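Local coordinates for protein Sqt1 (Chaetomium thermophilum, PDB 4ZOY) that probably acts as a WD40-repeat chaperone in ribosome biogenesis, capturing a nascent ribosomal protein while it is still being translated, at residues E380-P385 / L394-G399. Numbering follows the deposited sequence.
Sequences EFVKSP and LLTSCG
E380 and T396 form a hydrogen-bonded pair of two antiparallel strands, E380 N reaching T396 O at 2.8 Å and T396 N returning a straighter bond to E380 O (2.9 Å, 166° at the hydrogen), with F381 and L395 as the non-hydrogen-bonded pair one step on and V382 N donating to L394 O (2.9 Å) beyond it. A water that accepts from L394 N and donates to V382 O continues the pairing past the end of strand 376-381.

L395 sets its CD1 methyl squarely over the F381 ring, 3.6 Å from the centroid and 10° off the normal, a CH-pi contact. In F381, chi1 (-75°) sends the ring out beside the backbone N and chi2 turns its face to CD1; phenylalanine suits the place by its flat surface, leucine by a branched end that lets one methyl sit over the ring centre. Replacing F381 by an alanine is likely to leave L395 CD1 without its aromatic platform and to open a gap beside S337, P338 and L409.

On the face of E380 and T396, T396 OG1 lies 3.8 Å from V382 CG2 and is held by Q462 and R406, while E380 is long enough for its carboxylate to reach the same Q462. Threonine pairs this polar branch with a beta-branched form favourable in strands. At the turn, P385 offers an apolar ring, its CB 3.6 Å from L394 CD1.

Among the paired strand residues the chemistry thus divides by face in this four-stranded propeller blade: aromatic-aliphatic packing at F381, and at E380 and T396 polar bonds joining it to the neighbouring blade just past strand 457-461, with the apolar contacts of V382 and P385 added at the loop.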
ATOM      1  N   GLU A 380       4.022   6.721   3.746  1.00 12.42           N
ATOM      2  CA  GLU A 380       5.048   5.732   3.385  1.00 12.69           C
ATOM      3  C   GLU A 380       6.434   6.300   3.621  1.00 12.96           C
ATOM      4  O   GLU A 380       6.742   7.406   3.157  1.00 13.37           O
ATOM      5  CB  GLU A 380       4.897   5.296   1.926  1.00 13.12           C
ATOM      6  CG  GLU A 380       5.872   4.189   1.522  1.00 14.29           C
ATOM      7  CD  GLU A 380       5.801   3.890   0.042  1.00 19.52           C
ATOM      8  OE1 GLU A 380       4.905   3.120  -0.385  1.00 20.98           O
ATOM      9  OE2 GLU A 380       6.637   4.430  -0.702  1.00 18.01           O
ATOM     10  N   PHE A 381       7.272   5.556   4.347  1.00 11.90           N
ATOM     11  CA  PHE A 381       8.633   6.011   4.608  1.00 11.91           C
ATOM     12  C   PHE A 381       9.508   5.888   3.383  1.00 12.64           C
ATOM     13  O   PHE A 381       9.403   4.926   2.616  1.00 15.40           O
ATOM     14  CB  PHE A 381       9.260   5.216   5.756  1.00 15.13           C
ATOM     15  CG  PHE A 381       8.743   5.605   7.099  1.00 14.15           C
ATOM     16  CD1 PHE A 381       9.350   6.617   7.822  1.00 16.04           C
ATOM     17  CD2 PHE A 381       7.638   4.963   7.645  1.00 13.88           C
ATOM     18  CE1 PHE A 381       8.868   6.993   9.078  1.00 18.36           C
ATOM     19  CE2 PHE A 381       7.151   5.332   8.892  1.00 13.59           C
ATOM     20  CZ  PHE A 381       7.762   6.346   9.609  1.00 15.67           C
ATOM     21  N   VAL A 382      10.380   6.875   3.208  1.00 14.24           N
ATOM     22  CA  VAL A 382      11.432   6.795   2.201  1.00 15.46           C
ATOM     23  C   VAL A 382      12.449   5.738   2.639  1.00 14.54           C
ATOM     24  O   VAL A 382      12.991   5.808   3.743  1.00 16.99           O
ATOM     25  CB  VAL A 382      12.134   8.152   2.002  1.00 13.95           C
ATOM     26  CG1 VAL A 382      13.226   8.032   0.940  1.00 15.40           C
ATOM     27  CG2 VAL A 382      11.122   9.223   1.622  1.00 16.10           C
ATOM     28  N   LYS A 383      12.706   4.778   1.761  1.00 15.51           N
ATOM     29  CA  LYS A 383      13.556   3.638   2.121  1.00 16.49           C
ATOM     30  C   LYS A 383      15.028   4.008   2.218  1.00 19.44           C
ATOM     31  O   LYS A 383      15.720   3.603   3.159  1.00 21.02           O
ATOM     32  CB  LYS A 383      13.360   2.508   1.112  1.00 18.66           C
ATOM     33  CG  LYS A 383      11.954   1.920   1.173  1.00 25.43           C
ATOM     34  CD  LYS A 383      11.877   0.520   0.581  1.00 41.77           C
ATOM     35  CE  LYS A 383      11.527   0.553  -0.889  1.00 41.15           C
ATOM     36  NZ  LYS A 383      11.301  -0.828  -1.418  1.00 49.75           N
ATOM     37  N   SER A 384      15.504   4.780   1.253  1.00 16.27           N
ATOM     38  CA  SER A 384      16.919   5.121   1.194  1.00 16.30           C
ATOM     39  C   SER A 384      17.099   6.578   0.822  1.00 14.91           C
ATOM     40  O   SER A 384      17.461   6.877  -0.312  1.00 17.44           O
ATOM     41  CB  SER A 384      17.638   4.235   0.185  1.00 17.63           C
ATOM     42  OG  SER A 384      17.492   2.865   0.509  1.00 21.80           O
ATOM     43  N   PRO A 385      16.832   7.489   1.762  1.00 16.95           N
ATOM     44  CA  PRO A 385      16.949   8.911   1.415  1.00 17.02           C
ATOM     45  C   PRO A 385      18.370   9.278   1.012  1.00 19.61           C
ATOM     46  O   PRO A 385      19.327   8.657   1.495  1.00 19.51           O
ATOM     47  CB  PRO A 385      16.538   9.633   2.701  1.00 20.93           C
ATOM     48  CG  PRO A 385      16.662   8.630   3.771  1.00 25.20           C
ATOM     49  CD  PRO A 385      16.451   7.287   3.168  1.00 19.51           C
ATOM     50  N   LEU A 394      12.098   9.971   7.349  1.00 13.93           N
ATOM     51  CA  LEU A 394      11.415  10.751   6.325  1.00 14.16           C
ATOM     52  C   LEU A 394      10.162  10.026   5.834  1.00 13.89           C
ATOM     53  O   LEU A 394      10.227   8.889   5.357  1.00 14.70           O
ATOM     54  CB  LEU A 394      12.368  11.037   5.163  1.00 16.62           C
ATOM     55  CG  LEU A 394      13.419  12.119   5.450  1.00 20.28           C
ATOM     56  CD1 LEU A 394      14.469  12.140   4.354  1.00 23.50           C
ATOM     57  CD2 LEU A 394      12.763  13.487   5.604  1.00 22.81           C
ATOM     58  N   LEU A 395       9.034  10.711   5.953  1.00 14.05           N
ATOM     59  CA  LEU A 395       7.724  10.147   5.641  1.00 14.08           C
ATOM     60  C   LEU A 395       7.059  10.952   4.544  1.00 14.32           C
ATOM     61  O   LEU A 395       6.958  12.181   4.643  1.00 17.54           O
ATOM     62  CB  LEU A 395       6.835  10.142   6.889  1.00 14.19           C
ATOM     63  CG  LEU A 395       5.470   9.465   6.717  1.00 15.09           C
ATOM     64  CD1 LEU A 395       5.619   7.965   6.899  1.00 15.85           C
ATOM     65  CD2 LEU A 395       4.455  10.033   7.699  1.00 14.78           C
ATOM     66  N   THR A 396       6.600  10.262   3.511  1.00 12.68           N
ATOM     67  CA  THR A 396       5.810  10.904   2.457  1.00 12.85           C
ATOM     68  C   THR A 396       4.338  10.600   2.665  1.00 14.06           C
ATOM     69  O   THR A 396       3.971   9.466   2.982  1.00 14.29           O
ATOM     70  CB  THR A 396       6.248  10.420   1.084  1.00 12.24           C
ATOM     71  OG1 THR A 396       7.656  10.607   0.967  1.00 13.44           O
ATOM     72  CG2 THR A 396       5.560  11.216  -0.041  1.00 13.26           C
ATOM     73  N   SER A 397       3.496  11.619   2.500  1.00 12.71           N
ATOM     74  CA  SER A 397       2.058  11.441   2.667  1.00 11.99           C
ATOM     75  C   SER A 397       1.289  12.067   1.503  1.00 14.32           C
ATOM     76  O   SER A 397       1.776  13.006   0.858  1.00 14.28           O
ATOM     77  CB  SER A 397       1.580  12.043   3.986  1.00 14.40           C
ATOM     78  OG  SER A 397       1.754  13.450   3.996  1.00 14.29           O
ATOM     79  N   CYS A 398       0.091  11.560   1.228  1.00 13.41           N
ATOM     80  CA  CYS A 398      -0.783  12.224   0.258  1.00 12.13           C
ATOM     81  C   CYS A 398      -2.187  12.272   0.815  1.00 13.58           C
ATOM     82  O   CYS A 398      -2.547  11.486   1.689  1.00 13.77           O
ATOM     83  CB  CYS A 398      -0.743  11.513  -1.104  1.00 12.90           C
ATOM     84  SG  CYS A 398      -1.611   9.919  -1.161  1.00 13.78           S
ATOM     85  N   GLY A 399      -2.984  13.214   0.325  1.00 14.67           N
ATOM     86  CA  GLY A 399      -4.291  13.427   0.902  1.00 15.90           C
ATOM     87  C   GLY A 399      -5.321  13.914  -0.081  1.00 14.57           C
ATOM     88  O   GLY A 399      -5.014  14.288  -1.220  1.00 14.60           O
TER
HETATM   89  O   HOH W   1      12.530   7.325   5.985  1.00 17.83           O